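Local coordinates for macro domain-containing protein (PDB 7OMU), which joins a DarT-family domain to a macro domain that binds adenosine-5-diphosphoribose, at residues F23-V35 with K105-M117. The protein carries 1 engineered substitution. Sequence-based numbering, arbitrary orientation.
Sequences FRELYYITHIDNV and KDLAIVAVKWTIM
The H31 ring takes the backbone O of D106 over the centre of one face, 3.3 Å above its plane, while D33 N donates a hydrogen bond to H31 ND1 at the edge, in plane, a bond that would hold the ring's rotation. With CG trans to its own backbone N (chi1 -161°), the imidazole folds back over that oxygen. At the other end, the R24 guanidinium has M117 CE over one face, R24 NH1 to M117 CE 3.5 Å, and W114 CB near its plane at the edge; R24 O lies at the edge of the W114 indole. The Y27 ring meets I109 CG2 obliquely, Y27 CD1 lying 3.7 Å from it. Between these ends, strands 25-31 and 107-113 pair antiparallel: L26 with V112, Y28 with V110 and T30 with A108 each exchange two backbone hydrogen bonds. I32 N extends the ladder to D106 O (2.9 Å); this oxygen accepts one amide bond and merely packs against the ring face. Beside Y27, I29 CG1 lies alongside I109 CG1, both side chains touching L94 of helix 92-99. On the face of L26, Y28 and T30, L26 CD1 reaches I116 CG2 of the 3-10 segment, and V35 CG2 from the following helix covers A108 CB. Strand 107-113 also pairs with strand 182-187, making 25-31 an outer strand of this sheet. The chemistry implies a join carried mainly by backbone bonds, with largely apolar packing on both faces and R24 and H31 at its two ends.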
loop_
_atom_site.group_PDB
_atom_site.type_symbol
_atom_site.label_atom_id
_atom_site.label_comp_id
_atom_site.label_asym_id
_atom_site.label_seq_id
_atom_site.Cartn_x
_atom_site.Cartn_y
_atom_site.Cartn_z
ATOM N N PHE A 23 14.210 -3.405 -15.992
ATOM C CA PHE A 23 14.441 -2.319 -14.983
ATOM C C PHE A 23 14.925 -2.936 -13.659
ATOM O O PHE A 23 14.693 -4.141 -13.434
ATOM C CB PHE A 23 13.187 -1.447 -14.803
ATOM C CG PHE A 23 11.845 -2.147 -14.767
ATOM C CD1 PHE A 23 11.126 -2.394 -15.930
ATOM C CD2 PHE A 23 11.270 -2.513 -13.556
ATOM C CE1 PHE A 23 9.890 -3.024 -15.886
ATOM C CE2 PHE A 23 10.032 -3.140 -13.513
ATOM C CZ PHE A 23 9.343 -3.394 -14.678
ATOM N N ARG A 24 15.618 -2.142 -12.835
ATOM C CA ARG A 24 15.732 -2.353 -11.365
ATOM C C ARG A 24 16.535 -1.216 -10.710
ATOM O O ARG A 24 17.550 -0.772 -11.282
ATOM C CB ARG A 24 16.354 -3.704 -10.986
ATOM C CG ARG A 24 16.321 -3.924 -9.481
ATOM C CD ARG A 24 17.056 -5.144 -8.994
ATOM N NE ARG A 24 18.454 -5.107 -9.383
ATOM C CZ ARG A 24 19.219 -6.187 -9.504
ATOM N NH1 ARG A 24 18.709 -7.388 -9.279
ATOM N NH2 ARG A 24 20.479 -6.073 -9.879
ATOM N N GLU A 25 16.063 -0.778 -9.537
ATOM C CA GLU A 25 16.769 0.074 -8.548
ATOM C C GLU A 25 16.645 -0.578 -7.167
ATOM O O GLU A 25 15.743 -1.405 -6.987
ATOM C CB GLU A 25 16.122 1.455 -8.492
ATOM C CG GLU A 25 16.541 2.391 -9.611
ATOM C CD GLU A 25 15.752 3.689 -9.661
ATOM O OE1 GLU A 25 14.563 3.666 -9.255
ATOM O OE2 GLU A 25 16.332 4.719 -10.089
ATOM N N LEU A 26 17.511 -0.212 -6.226
ATOM C CA LEU A 26 17.351 -0.520 -4.781
ATOM C C LEU A 26 16.991 0.783 -4.055
ATOM O O LEU A 26 17.238 1.865 -4.616
ATOM C CB LEU A 26 18.643 -1.145 -4.250
ATOM C CG LEU A 26 18.966 -2.536 -4.788
ATOM C CD1 LEU A 26 20.425 -2.878 -4.555
ATOM C CD2 LEU A 26 18.084 -3.594 -4.153
ATOM N N TYR A 27 16.411 0.682 -2.859
ATOM C CA TYR A 27 15.682 1.790 -2.192
ATOM C C TYR A 27 16.051 1.856 -0.711
ATOM O O TYR A 27 15.978 0.822 -0.022
ATOM C CB TYR A 27 14.179 1.590 -2.379
ATOM C CG TYR A 27 13.746 1.470 -3.819
ATOM C CD1 TYR A 27 13.538 2.598 -4.599
ATOM C CD2 TYR A 27 13.568 0.231 -4.413
ATOM C CE1 TYR A 27 13.164 2.499 -5.927
ATOM C CE2 TYR A 27 13.179 0.116 -5.738
ATOM C CZ TYR A 27 12.978 1.254 -6.501
ATOM O OH TYR A 27 12.606 1.142 -7.809
ATOM N N TYR A 28 16.444 3.045 -0.246
ATOM C CA TYR A 28 16.731 3.357 1.178
ATOM C C TYR A 28 15.722 4.405 1.649
ATOM O O TYR A 28 15.699 5.515 1.082
ATOM C CB TYR A 28 18.171 3.840 1.335
ATOM C CG TYR A 28 18.565 4.211 2.742
ATOM C CD1 TYR A 28 18.896 3.245 3.677
ATOM C CD2 TYR A 28 18.619 5.537 3.139
ATOM C CE1 TYR A 28 19.283 3.590 4.967
ATOM C CE2 TYR A 28 18.988 5.896 4.426
ATOM C CZ TYR A 28 19.324 4.922 5.345
ATOM O OH TYR A 28 19.688 5.298 6.607
ATOM N N ILE A 29 14.891 4.040 2.630
ATOM C CA ILE A 29 13.897 4.943 3.283
ATOM C C ILE A 29 14.640 5.801 4.306
ATOM O O ILE A 29 15.438 5.225 5.069
ATOM C CB ILE A 29 12.774 4.130 3.952
ATOM C CG1 ILE A 29 12.033 3.250 2.946
ATOM C CG2 ILE A 29 11.817 5.044 4.702
ATOM C CD1 ILE A 29 11.251 2.133 3.590
ATOM N N THR A 30 14.371 7.107 4.338
ATOM C CA THR A 30 14.968 8.055 5.317
ATOM C C THR A 30 14.088 9.298 5.488
ATOM O O THR A 30 13.222 9.548 4.630
ATOM C CB THR A 30 16.383 8.465 4.894
ATOM O OG1 THR A 30 17.032 9.033 6.035
ATOM C CG2 THR A 30 16.397 9.437 3.735
ATOM N N HIS A 31 14.329 10.058 6.556
ATOM C CA HIS A 31 13.737 11.401 6.773
ATOM C C HIS A 31 14.318 12.339 5.713
ATOM O O HIS A 31 15.513 12.215 5.401
ATOM C CB HIS A 31 13.989 11.893 8.204
ATOM C CG HIS A 31 13.064 12.981 8.636
ATOM N ND1 HIS A 31 13.090 14.243 8.074
ATOM C CD2 HIS A 31 12.095 13.004 9.577
ATOM C CE1 HIS A 31 12.174 14.996 8.646
ATOM N NE2 HIS A 31 11.550 14.261 9.574
ATOM N N ILE A 32 13.497 13.232 5.166
ATOM C CA ILE A 32 13.885 14.100 4.019
ATOM C C ILE A 32 14.926 15.131 4.484
ATOM O O ILE A 32 15.626 15.686 3.618
ATOM C CB ILE A 32 12.649 14.745 3.364
ATOM C CG1 ILE A 32 13.022 15.435 2.051
ATOM C CG2 ILE A 32 11.946 15.687 4.327
ATOM C CD1 ILE A 32 11.842 15.842 1.205
ATOM N N ASP A 33 15.040 15.363 5.797
ATOM C CA ASP A 33 16.065 16.256 6.402
ATOM C C ASP A 33 17.469 15.680 6.161
ATOM O O ASP A 33 18.425 16.479 6.091
ATOM C CB ASP A 33 15.800 16.477 7.894
ATOM C CG ASP A 33 14.564 17.314 8.206
ATOM O OD1 ASP A 33 14.025 17.967 7.275
ATOM O OD2 ASP A 33 14.145 17.310 9.387
ATOM N N ASN A 34 17.588 14.355 6.011
ATOM C CA ASN A 34 18.888 13.639 5.900
ATOM C C ASN A 34 19.404 13.614 4.455
ATOM O O ASN A 34 20.556 13.182 4.269
ATOM C CB ASN A 34 18.788 12.198 6.402
ATOM C CG ASN A 34 18.450 12.101 7.873
ATOM O OD1 ASN A 34 18.791 12.987 8.655
ATOM N ND2 ASN A 34 17.791 11.018 8.260
ATOM N N VAL A 35 18.609 14.034 3.467
ATOM C CA VAL A 35 18.912 13.784 2.025
ATOM C C VAL A 35 20.205 14.498 1.629
ATOM O O VAL A 35 21.048 13.888 0.975
ATOM C CB VAL A 35 17.735 14.151 1.099
ATOM C CG1 VAL A 35 18.121 14.057 -0.372
ATOM C CG2 VAL A 35 16.520 13.278 1.382
ATOM N N LYS A 105 5.412 13.870 3.433
ATOM C CA LYS A 105 6.267 15.063 3.170
ATOM C C LYS A 105 7.539 14.997 4.033
ATOM O O LYS A 105 8.532 15.649 3.653
ATOM C CB LYS A 105 5.481 16.358 3.406
ATOM C CG LYS A 105 5.181 16.700 4.859
ATOM C CD LYS A 105 4.076 17.723 5.015
ATOM C CE LYS A 105 3.829 18.115 6.455
ATOM N NZ LYS A 105 4.840 19.091 6.925
ATOM N N ASP A 106 7.518 14.242 5.140
ATOM C CA ASP A 106 8.669 14.086 6.075
ATOM C C ASP A 106 9.642 13.022 5.554
ATOM O O ASP A 106 10.748 12.919 6.120
ATOM C CB ASP A 106 8.223 13.674 7.480
ATOM C CG ASP A 106 7.295 14.657 8.171
ATOM O OD1 ASP A 106 7.587 15.872 8.130
ATOM O OD2 ASP A 106 6.293 14.195 8.759
ATOM N N LEU A 107 9.245 12.240 4.546
ATOM C CA LEU A 107 9.985 11.025 4.120
ATOM C C LEU A 107 10.503 11.177 2.691
ATOM O O LEU A 107 9.872 11.897 1.877
ATOM C CB LEU A 107 9.069 9.804 4.235
ATOM C CG LEU A 107 8.765 9.346 5.660
ATOM C CD1 LEU A 107 7.905 8.092 5.645
ATOM C CD2 LEU A 107 10.048 9.097 6.441
ATOM N N ALA A 108 11.609 10.486 2.420
ATOM C CA ALA A 108 12.261 10.372 1.100
ATOM C C ALA A 108 12.772 8.940 0.926
ATOM O O ALA A 108 13.351 8.394 1.878
ATOM C CB ALA A 108 13.371 11.382 0.995
ATOM N N ILE A 109 12.536 8.348 -0.244
ATOM C CA ILE A 109 13.112 7.032 -0.642
ATOM C C ILE A 109 14.263 7.319 -1.609
ATOM O O ILE A 109 14.015 7.910 -2.674
ATOM C CB ILE A 109 12.022 6.111 -1.223
ATOM C CG1 ILE A 109 10.978 5.775 -0.154
ATOM C CG2 ILE A 109 12.622 4.851 -1.827
ATOM C CD1 ILE A 109 9.583 5.571 -0.692
ATOM N N VAL A 110 15.485 6.981 -1.198
ATOM C CA VAL A 110 16.727 7.215 -1.987
ATOM C C VAL A 110 16.946 5.982 -2.860
ATOM O O VAL A 110 17.075 4.884 -2.297
ATOM C CB VAL A 110 17.938 7.499 -1.077
ATOM C CG1 VAL A 110 19.216 7.702 -1.883
ATOM C CG2 VAL A 110 17.678 8.693 -0.167
ATOM N N ALA A 111 16.942 6.168 -4.178
ATOM C CA ALA A 111 17.159 5.102 -5.178
ATOM C C ALA A 111 18.664 4.867 -5.342
ATOM O O ALA A 111 19.413 5.851 -5.477
ATOM C CB ALA A 111 16.509 5.476 -6.484
ATOM N N VAL A 112 19.077 3.600 -5.321
ATOM C CA VAL A 112 20.481 3.145 -5.515
ATOM C C VAL A 112 20.490 2.240 -6.750
ATOM O O VAL A 112 19.569 1.424 -6.862
ATOM C CB VAL A 112 20.985 2.423 -4.252
ATOM C CG1 VAL A 112 22.383 1.851 -4.435
ATOM C CG2 VAL A 112 20.935 3.332 -3.034
ATOM N N LYS A 113 21.476 2.393 -7.638
ATOM C CA LYS A 113 21.540 1.687 -8.948
ATOM C C LYS A 113 21.691 0.178 -8.727
ATOM O O LYS A 113 22.364 -0.203 -7.760
ATOM C CB LYS A 113 22.698 2.214 -9.802
ATOM C CG LYS A 113 22.390 3.471 -10.604
ATOM C CD LYS A 113 23.423 3.785 -11.675
ATOM C CE LYS A 113 24.710 4.364 -11.123
ATOM N NZ LYS A 113 24.515 5.737 -10.598
ATOM N N TRP A 114 21.086 -0.628 -9.609
ATOM C CA TRP A 114 21.262 -2.104 -9.712
ATOM C C TRP A 114 22.748 -2.448 -9.540
ATOM O O TRP A 114 23.069 -3.469 -8.910
ATOM C CB TRP A 114 20.707 -2.624 -11.054
ATOM C CG TRP A 114 21.599 -2.427 -12.253
ATOM C CD1 TRP A 114 22.652 -3.215 -12.629
ATOM C CD2 TRP A 114 21.501 -1.396 -13.261
ATOM N NE1 TRP A 114 23.224 -2.742 -13.781
ATOM C CE2 TRP A 114 22.543 -1.626 -14.191
ATOM C CE3 TRP A 114 20.658 -0.295 -13.460
ATOM C CZ2 TRP A 114 22.746 -0.801 -15.301
ATOM C CZ3 TRP A 114 20.861 0.520 -14.555
ATOM C CH2 TRP A 114 21.893 0.268 -15.462
ATOM N N THR A 115 23.610 -1.580 -10.068
ATOM C CA THR A 115 25.067 -1.782 -10.270
ATOM C C THR A 115 25.765 -2.080 -8.932
ATOM O O THR A 115 26.854 -2.664 -8.972
ATOM C CB THR A 115 25.638 -0.577 -11.030
ATOM O OG1 THR A 115 26.815 -1.012 -11.706
ATOM C CG2 THR A 115 25.947 0.611 -10.145
ATOM N N ILE A 116 25.172 -1.722 -7.789
ATOM C CA ILE A 116 25.778 -1.976 -6.446
ATOM C C ILE A 116 25.771 -3.479 -6.148
ATOM O O ILE A 116 26.550 -3.908 -5.286
ATOM C CB ILE A 116 25.075 -1.175 -5.332
ATOM C CG1 ILE A 116 25.916 -1.150 -4.054
ATOM C CG2 ILE A 116 23.678 -1.700 -5.059
ATOM C CD1 ILE A 116 25.567 -0.023 -3.116
ATOM N N MET A 117 24.925 -4.247 -6.835
ATOM C CA MET A 117 24.803 -5.720 -6.657
ATOM C C MET A 117 26.052 -6.422 -7.206
ATOM O O MET A 117 26.292 -7.587 -6.807
ATOM C CB MET A 117 23.559 -6.257 -7.374
ATOM C CG MET A 117 22.246 -5.656 -6.874
ATOM S SD MET A 117 21.525 -6.572 -5.492
ATOM C CE MET A 117 20.603 -7.809 -6.402
#